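Local coordinates for protein nucleoporin NUP170 (Chaetomium thermophilum, PDB 5HAX) that is a nucleoporin that probably forms part of the inner-ring scaffold of the nuclear pore complex, at residues R166-V176 against S210-H218; A408-V416 against G458-Q466. All blocks are in the same frame, centred on the assembly; numbering follows the deposited sequence.

Contact 1 (R166-V176 against S210-H218); sequences RMSVHRGGSDV and SSRCGKINH
K215 and V169 meet where two neighbouring blades of the beta-propeller touch. Strand 213-217 is the outermost strand of one blade and strand 168-170 ends the outermost strand of the other. The strand axes approach to 6.1 Å at 40°. K215 CB lies 4.1 Å from V169 CG2. CG is anti to the backbone N (chi1 -178°) and the chain stays straight from there, which carries it to the turn after strand 168-170. CD passes the carbonyl oxygens of H170 and R171, and CE lies 3.7 Å from R171 O. NZ ends 2.7 Å from R171 O, donating in the carbonyl plane onto a lone pair. It also donates to a water, 2.6 Å from NZ, that donates to S174 O. A methionine here would probably leave R171 O without its donor and the turn less firmly tied to strand 213-217. The R171 side chain runs alongside K215, pointing the same way; its NE and NH2 both grip G172 O. NH2 also forms a salt bridge with a phosphate ion, probably from the crystallisation liquor. On its other branch V169 meets C213: CG1 lies 3.7 Å from SG and 3.2 Å from C213 O.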
loop_
_atom_site.group_PDB
_atom_site.type_symbol
_atom_site.label_atom_id
_atom_site.label_comp_id
_atom_site.label_asym_id
_atom_site.label_seq_id
_atom_site.Cartn_x
_atom_site.Cartn_y
_atom_site.Cartn_z
ATOM N N ARG A 166 11.740 -10.752 -30.608
ATOM C CA ARG A 166 11.164 -10.821 -31.948
ATOM C C ARG A 166 9.670 -10.518 -31.949
ATOM O O ARG A 166 8.997 -10.757 -32.960
ATOM C CB ARG A 166 11.408 -12.189 -32.605
ATOM C CG ARG A 166 12.857 -12.650 -32.600
ATOM C CD ARG A 166 12.990 -13.990 -33.306
ATOM N NE ARG A 166 14.228 -14.687 -32.962
ATOM C CZ ARG A 166 14.429 -15.988 -33.144
ATOM N NH1 ARG A 166 13.472 -16.749 -33.662
ATOM N NH2 ARG A 166 15.588 -16.535 -32.802
ATOM N N MET A 167 9.137 -9.996 -30.845
ATOM C CA MET A 167 7.716 -9.700 -30.711
ATOM C C MET A 167 7.494 -8.212 -30.949
ATOM O O MET A 167 7.994 -7.374 -30.190
ATOM C CB MET A 167 7.210 -10.100 -29.325
ATOM C CG MET A 167 7.276 -11.593 -29.044
ATOM S SD MET A 167 6.824 -11.997 -27.346
ATOM C CE MET A 167 6.938 -13.785 -27.381
ATOM N N SER A 168 6.747 -7.886 -32.002
ATOM C CA SER A 168 6.432 -6.501 -32.319
ATOM C C SER A 168 5.284 -6.480 -33.316
ATOM O O SER A 168 5.045 -7.454 -34.036
ATOM C CB SER A 168 7.647 -5.759 -32.884
ATOM O OG SER A 168 7.956 -6.213 -34.189
ATOM N N VAL A 169 4.574 -5.353 -33.347
ATOM C CA VAL A 169 3.454 -5.154 -34.256
ATOM C C VAL A 169 3.439 -3.704 -34.711
ATOM O O VAL A 169 3.799 -2.791 -33.961
ATOM C CB VAL A 169 2.099 -5.517 -33.608
ATOM C CG1 VAL A 169 1.901 -7.024 -33.585
ATOM C CG2 VAL A 169 1.993 -4.925 -32.209
ATOM N N HIS A 170 3.021 -3.498 -35.957
ATOM C CA HIS A 170 2.848 -2.149 -36.471
ATOM C C HIS A 170 1.743 -1.440 -35.699
ATOM O O HIS A 170 0.703 -2.027 -35.388
ATOM C CB HIS A 170 2.523 -2.192 -37.963
ATOM C CG HIS A 170 3.631 -2.752 -38.799
ATOM N ND1 HIS A 170 3.410 -3.601 -39.861
ATOM C CD2 HIS A 170 4.973 -2.583 -38.726
ATOM C CE1 HIS A 170 4.567 -3.932 -40.407
ATOM N NE2 HIS A 170 5.531 -3.327 -39.737
ATOM N N ARG A 171 1.985 -0.169 -35.375
ATOM C CA ARG A 171 1.058 0.573 -34.529
ATOM C C ARG A 171 -0.278 0.783 -35.227
ATOM O O ARG A 171 -1.334 0.414 -34.702
ATOM C CB ARG A 171 1.665 1.924 -34.144
ATOM C CG ARG A 171 0.872 2.663 -33.078
ATOM C CD ARG A 171 1.211 4.140 -33.048
ATOM N NE ARG A 171 0.643 4.859 -34.186
ATOM C CZ ARG A 171 0.699 6.177 -34.342
ATOM N NH1 ARG A 171 1.299 6.930 -33.429
ATOM N NH2 ARG A 171 0.153 6.745 -35.408
ATOM N N GLY A 172 -0.245 1.377 -36.411
ATOM C CA GLY A 172 -1.443 1.821 -37.080
ATOM C C GLY A 172 -1.607 3.324 -36.999
ATOM O O GLY A 172 -0.656 4.080 -36.783
ATOM N N GLY A 173 -2.855 3.761 -37.163
ATOM C CA GLY A 173 -3.163 5.175 -37.213
ATOM C C GLY A 173 -3.415 5.837 -35.881
ATOM O O GLY A 173 -3.470 7.068 -35.822
ATOM N N SER A 174 -3.568 5.065 -34.807
ATOM C CA SER A 174 -3.919 5.606 -33.499
ATOM C C SER A 174 -2.670 5.776 -32.641
ATOM O O SER A 174 -1.906 4.823 -32.445
ATOM C CB SER A 174 -4.925 4.698 -32.791
ATOM O OG SER A 174 -6.169 4.685 -33.472
ATOM N N ASP A 175 -2.481 6.988 -32.127
ATOM C CA ASP A 175 -1.393 7.277 -31.201
ATOM C C ASP A 175 -1.473 6.387 -29.964
ATOM O O ASP A 175 -2.557 5.997 -29.520
ATOM C CB ASP A 175 -1.445 8.751 -30.788
ATOM C CG ASP A 175 -0.589 9.056 -29.576
ATOM O OD1 ASP A 175 0.629 9.266 -29.744
ATOM O OD2 ASP A 175 -1.138 9.098 -28.454
ATOM N N VAL A 176 -0.305 6.063 -29.409
ATOM C CA VAL A 176 -0.190 5.306 -28.163
ATOM C C VAL A 176 0.557 6.180 -27.163
ATOM O O VAL A 176 1.765 6.411 -27.311
ATOM C CB VAL A 176 0.531 3.964 -28.361
ATOM C CG1 VAL A 176 0.710 3.252 -27.022
ATOM C CG2 VAL A 176 -0.239 3.079 -29.332
ATOM N N SER A 210 -0.557 -17.737 -37.884
ATOM C CA SER A 210 -0.633 -16.732 -36.834
ATOM C C SER A 210 0.776 -16.371 -36.384
ATOM O O SER A 210 1.613 -17.253 -36.179
ATOM C CB SER A 210 -1.459 -17.240 -35.646
ATOM O OG SER A 210 -1.670 -16.213 -34.694
ATOM N N SER A 211 1.019 -15.073 -36.224
ATOM C CA SER A 211 2.317 -14.574 -35.803
ATOM C C SER A 211 2.475 -14.685 -34.288
ATOM O O SER A 211 1.517 -14.923 -33.547
ATOM C CB SER A 211 2.496 -13.122 -36.245
ATOM O OG SER A 211 1.377 -12.337 -35.867
ATOM N N ARG A 212 3.716 -14.508 -33.829
ATOM C CA ARG A 212 4.005 -14.555 -32.400
ATOM C C ARG A 212 3.399 -13.384 -31.640
ATOM O O ARG A 212 3.255 -13.472 -30.417
ATOM C CB ARG A 212 5.514 -14.566 -32.158
ATOM C CG ARG A 212 6.129 -15.944 -32.013
ATOM C CD ARG A 212 7.344 -15.882 -31.099
ATOM N NE ARG A 212 8.077 -17.145 -31.061
ATOM C CZ ARG A 212 9.091 -17.455 -31.862
ATOM N NH1 ARG A 212 9.690 -18.632 -31.743
ATOM N NH2 ARG A 212 9.512 -16.596 -32.782
ATOM N N CYS A 213 3.058 -12.292 -32.323
ATOM C CA CYS A 213 2.579 -11.084 -31.663
ATOM C C CYS A 213 1.509 -10.430 -32.522
ATOM O O CYS A 213 1.716 -10.224 -33.721
ATOM C CB CYS A 213 3.730 -10.100 -31.412
ATOM S SG CYS A 213 3.253 -8.621 -30.485
ATOM N N GLY A 214 0.371 -10.101 -31.901
ATOM C CA GLY A 214 -0.740 -9.510 -32.614
ATOM C C GLY A 214 -1.339 -8.352 -31.841
ATOM O O GLY A 214 -1.040 -8.137 -30.663
ATOM N N LYS A 215 -2.202 -7.609 -32.533
ATOM C CA LYS A 215 -2.848 -6.424 -31.988
ATOM C C LYS A 215 -4.273 -6.357 -32.516
ATOM O O LYS A 215 -4.514 -6.637 -33.693
ATOM C CB LYS A 215 -2.078 -5.156 -32.377
ATOM C CG LYS A 215 -2.644 -3.869 -31.810
ATOM C CD LYS A 215 -1.796 -2.679 -32.225
ATOM C CE LYS A 215 -2.357 -1.376 -31.681
ATOM N NZ LYS A 215 -1.520 -0.209 -32.070
ATOM N N ILE A 216 -5.218 -5.995 -31.646
ATOM C CA ILE A 216 -6.615 -5.860 -32.046
ATOM C C ILE A 216 -7.228 -4.644 -31.363
ATOM O O ILE A 216 -6.840 -4.260 -30.256
ATOM C CB ILE A 216 -7.441 -7.132 -31.729
ATOM C CG1 ILE A 216 -7.771 -7.225 -30.234
ATOM C CG2 ILE A 216 -6.700 -8.375 -32.216
ATOM C CD1 ILE A 216 -8.640 -8.422 -29.877
ATOM N N ASN A 217 -8.202 -4.047 -32.045
ATOM C CA ASN A 217 -8.979 -2.933 -31.519
ATOM C C ASN A 217 -10.249 -3.484 -30.879
ATOM O O ASN A 217 -11.097 -4.057 -31.571
ATOM C CB ASN A 217 -9.313 -1.952 -32.643
ATOM C CG ASN A 217 -9.899 -0.645 -32.138
ATOM O OD1 ASN A 217 -10.571 -0.603 -31.106
ATOM N ND2 ASN A 217 -9.651 0.431 -32.875
ATOM N N HIS A 218 -10.377 -3.313 -29.561
ATOM C CA HIS A 218 -11.538 -3.819 -28.837
ATOM C C HIS A 218 -12.763 -2.925 -28.963
ATOM O O HIS A 218 -13.852 -3.344 -28.558
ATOM C CB HIS A 218 -11.205 -3.990 -27.352
ATOM C CG HIS A 218 -10.450 -5.243 -27.039
ATOM N ND1 HIS A 218 -10.997 -6.499 -27.191
ATOM C CD2 HIS A 218 -9.196 -5.435 -26.563
ATOM C CE1 HIS A 218 -10.110 -7.410 -26.830
ATOM N NE2 HIS A 218 -9.008 -6.790 -26.447
HETATM O O HOH W 1 3.757 -9.254 -35.786
HETATM O O HOH W 2 -2.864 1.982 -31.481
#

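Contact 2 (A408-V416 against G458-Q466)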
loop_
_atom_site.group_PDB
_atom_site.type_symbol
_atom_site.label_atom_id
_atom_site.label_comp_id
_atom_site.label_asym_id
_atom_site.label_seq_id
_atom_site.Cartn_x
_atom_site.Cartn_y
_atom_site.Cartn_z
ATOM N N ALA A 408 -3.755 11.500 4.426
ATOM C CA ALA A 408 -4.020 10.108 4.744
ATOM C C ALA A 408 -5.289 10.047 5.573
ATOM O O ALA A 408 -5.685 11.046 6.184
ATOM C CB ALA A 408 -2.859 9.471 5.516
ATOM N N PRO A 409 -5.954 8.893 5.611
ATOM C CA PRO A 409 -7.071 8.738 6.546
ATOM C C PRO A 409 -6.578 8.924 7.971
ATOM O O PRO A 409 -5.451 8.555 8.305
ATOM C CB PRO A 409 -7.559 7.304 6.296
ATOM C CG PRO A 409 -6.975 6.901 4.988
ATOM C CD PRO A 409 -5.699 7.661 4.847
ATOM N N ASP A 410 -7.424 9.525 8.810
ATOM C CA ASP A 410 -7.119 9.636 10.236
ATOM C C ASP A 410 -7.486 8.299 10.871
ATOM O O ASP A 410 -8.509 8.145 11.543
ATOM C CB ASP A 410 -7.860 10.805 10.873
ATOM C CG ASP A 410 -7.301 11.173 12.238
ATOM O OD1 ASP A 410 -6.675 10.305 12.881
ATOM O OD2 ASP A 410 -7.476 12.331 12.666
ATOM N N THR A 411 -6.622 7.307 10.631
ATOM C CA THR A 411 -6.892 5.943 11.075
ATOM C C THR A 411 -7.191 5.886 12.566
ATOM O O THR A 411 -8.079 5.146 13.002
ATOM C CB THR A 411 -5.700 5.047 10.737
ATOM O OG1 THR A 411 -5.399 5.162 9.341
ATOM C CG2 THR A 411 -6.000 3.588 11.070
ATOM N N GLY A 412 -6.466 6.670 13.365
ATOM C CA GLY A 412 -6.689 6.656 14.802
ATOM C C GLY A 412 -8.075 7.139 15.185
ATOM O O GLY A 412 -8.732 6.552 16.048
ATOM N N ARG A 413 -8.541 8.216 14.548
ATOM C CA ARG A 413 -9.863 8.745 14.867
ATOM C C ARG A 413 -10.963 7.860 14.294
ATOM O O ARG A 413 -12.011 7.679 14.923
ATOM C CB ARG A 413 -9.992 10.174 14.342
ATOM C CG ARG A 413 -11.171 10.944 14.918
ATOM C CD ARG A 413 -11.205 12.382 14.412
ATOM N NE ARG A 413 -9.903 13.037 14.516
ATOM C CZ ARG A 413 -9.430 13.612 15.618
ATOM N NH1 ARG A 413 -10.147 13.617 16.735
ATOM N NH2 ARG A 413 -8.231 14.181 15.606
ATOM N N ILE A 414 -10.740 7.296 13.104
ATOM C CA ILE A 414 -11.737 6.419 12.490
ATOM C C ILE A 414 -11.931 5.166 13.336
ATOM O O ILE A 414 -13.051 4.657 13.472
ATOM C CB ILE A 414 -11.319 6.067 11.048
ATOM C CG1 ILE A 414 -11.353 7.318 10.162
ATOM C CG2 ILE A 414 -12.231 4.985 10.468
ATOM C CD1 ILE A 414 -10.768 7.108 8.774
ATOM N N LYS A 415 -10.846 4.642 13.907
ATOM C CA LYS A 415 -10.928 3.403 14.670
ATOM C C LYS A 415 -11.674 3.598 15.985
ATOM O O LYS A 415 -12.381 2.690 16.435
ATOM C CB LYS A 415 -9.519 2.864 14.925
ATOM C CG LYS A 415 -9.470 1.575 15.729
ATOM C CD LYS A 415 -8.059 1.009 15.762
ATOM C CE LYS A 415 -7.980 -0.256 16.606
ATOM N NZ LYS A 415 -8.197 0.021 18.056
ATOM N N VAL A 416 -11.541 4.774 16.601
ATOM C CA VAL A 416 -12.177 5.048 17.886
ATOM C C VAL A 416 -13.613 5.546 17.742
ATOM O O VAL A 416 -14.401 5.409 18.690
ATOM C CB VAL A 416 -11.335 6.077 18.665
ATOM C CG1 VAL A 416 -12.000 6.478 19.980
ATOM C CG2 VAL A 416 -9.949 5.520 18.930
ATOM N N GLY A 458 -11.447 -4.188 8.190
ATOM C CA GLY A 458 -10.092 -4.423 8.634
ATOM C C GLY A 458 -9.020 -4.023 7.641
ATOM O O GLY A 458 -7.849 -3.914 8.026
ATOM N N PHE A 459 -9.392 -3.786 6.381
ATOM C CA PHE A 459 -8.405 -3.541 5.333
ATOM C C PHE A 459 -7.531 -2.330 5.640
ATOM O O PHE A 459 -6.314 -2.368 5.431
ATOM C CB PHE A 459 -9.117 -3.348 3.995
ATOM C CG PHE A 459 -8.195 -2.999 2.862
ATOM C CD1 PHE A 459 -7.629 -3.993 2.085
ATOM C CD2 PHE A 459 -7.901 -1.677 2.571
ATOM C CE1 PHE A 459 -6.781 -3.675 1.040
ATOM C CE2 PHE A 459 -7.055 -1.355 1.528
ATOM C CZ PHE A 459 -6.495 -2.356 0.762
ATOM N N GLY A 460 -8.130 -1.242 6.117
ATOM C CA GLY A 460 -7.416 0.015 6.232
ATOM C C GLY A 460 -6.755 0.256 7.573
ATOM O O GLY A 460 -6.396 1.394 7.887
ATOM N N ASN A 461 -6.571 -0.796 8.372
ATOM C CA ASN A 461 -6.084 -0.645 9.743
ATOM C C ASN A 461 -4.563 -0.492 9.734
ATOM O O ASN A 461 -3.800 -1.446 9.904
ATOM C CB ASN A 461 -6.522 -1.825 10.598
ATOM C CG ASN A 461 -6.356 -1.559 12.081
ATOM O OD1 ASN A 461 -5.657 -0.628 12.481
ATOM N ND2 ASN A 461 -6.995 -2.379 12.904
ATOM N N GLU A 462 -4.122 0.756 9.544
ATOM C CA GLU A 462 -2.693 1.064 9.589
ATOM C C GLU A 462 -2.081 0.679 10.928
ATOM O O GLU A 462 -0.932 0.224 10.989
ATOM C CB GLU A 462 -2.457 2.552 9.348
ATOM C CG GLU A 462 -2.804 3.074 7.973
ATOM C CD GLU A 462 -2.345 4.507 7.798
ATOM O OE1 GLU A 462 -1.330 4.729 7.107
ATOM O OE2 GLU A 462 -2.986 5.413 8.372
ATOM N N LEU A 463 -2.821 0.892 12.019
ATOM C CA LEU A 463 -2.273 0.652 13.349
ATOM C C LEU A 463 -1.877 -0.807 13.523
ATOM O O LEU A 463 -0.867 -1.112 14.166
ATOM C CB LEU A 463 -3.296 1.063 14.408
ATOM C CG LEU A 463 -3.686 2.542 14.368
ATOM C CD1 LEU A 463 -4.955 2.786 15.164
ATOM C CD2 LEU A 463 -2.550 3.402 14.893
ATOM N N ALA A 464 -2.649 -1.718 12.931
ATOM C CA ALA A 464 -2.427 -3.143 13.136
ATOM C C ALA A 464 -1.143 -3.631 12.476
ATOM O O ALA A 464 -0.545 -4.607 12.946
ATOM C CB ALA A 464 -3.621 -3.930 12.600
ATOM N N VAL A 465 -0.701 -2.975 11.403
ATOM C CA VAL A 465 0.422 -3.445 10.597
ATOM C C VAL A 465 1.670 -2.594 10.797
ATOM O O VAL A 465 2.615 -2.690 10.004
ATOM C CB VAL A 465 0.042 -3.506 9.107
ATOM C CG1 VAL A 465 -1.038 -4.552 8.879
ATOM C CG2 VAL A 465 -0.416 -2.143 8.605
ATOM N N GLN A 466 1.706 -1.767 11.847
ATOM C CA GLN A 466 2.853 -0.893 12.078
ATOM C C GLN A 466 4.168 -1.661 12.135
ATOM O O GLN A 466 5.218 -1.117 11.776
ATOM C CB GLN A 466 2.667 -0.113 13.382
ATOM C CG GLN A 466 1.618 0.984 13.325
ATOM C CD GLN A 466 1.482 1.715 14.648
ATOM O OE1 GLN A 466 2.152 2.721 14.885
ATOM N NE2 GLN A 466 0.617 1.207 15.520
HETATM O O HOH W 3 -6.973 3.921 7.260
#
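T411 and E462 are the nearest backbone pair, with CA atoms 6.6 Å apart, where the first turn of helix 411-416 faces the turn at 460-464. Both lie in connections between strands of the beta-propeller. D410 is the N-cap of the helix: its OD1 accepts from R413 N, and its OD2 forms a salt bridge with R413 NE, at 3.1 Å. The facing turn has its own Asx motif, in which N461 OD1 accepts from A464 N at 3.2 Å, while N461 ND2 donates to D20 O. T411 carries the contact with both branches. Its chi1 of -54° sets OG1 anti to the carbonyl carbon and CG2 anti to the backbone N. OG1 donates to E462 OE2 over 2.6 Å, on the anti lone pair of that oxygen. A water donates both to T411 OG1, at 2.9 Å, and to G460 O. The hydroxyl therefore gives one bond and takes another. CG2 rests against the 460-462 backbone, 3.7 Å from E462 N, and near L463 CG. The E462 carboxylate is held further by R487, a salt bridge at OE2, and by Y390 OH at OE1. These ties are likely to fix its rotation and favour the charged form. One turn further along the helix the contact is apolar. K415 runs past L463 with its methylenes, while its NZ forms a salt bridge with E524. Where the two side chains cross, K415 CD lies 3.6 Å from L463 CD1.

Overall arrangement
From the N terminus the chain reaches contact 1 first. It closes a loop of 33 residues that holds strands 178-181, 187-190 and 198-202, the rest of the blade ending in strand 213-217, and ties that blade to the preceding one. Contact 2 comes later and closes a loop of 41 residues with strands 427-433 and 440-445. These belong to two different sheets, so contact 2 joins connections of two blades. The loops follow in series and neither nest nor cross. The centres of contacts 1 and 2 are about 45 Å apart. Contact 1 is peripheral, whereas contact 2 lies near the chain centre, where residues of the C-terminal helices such as E524 and R597 meet it.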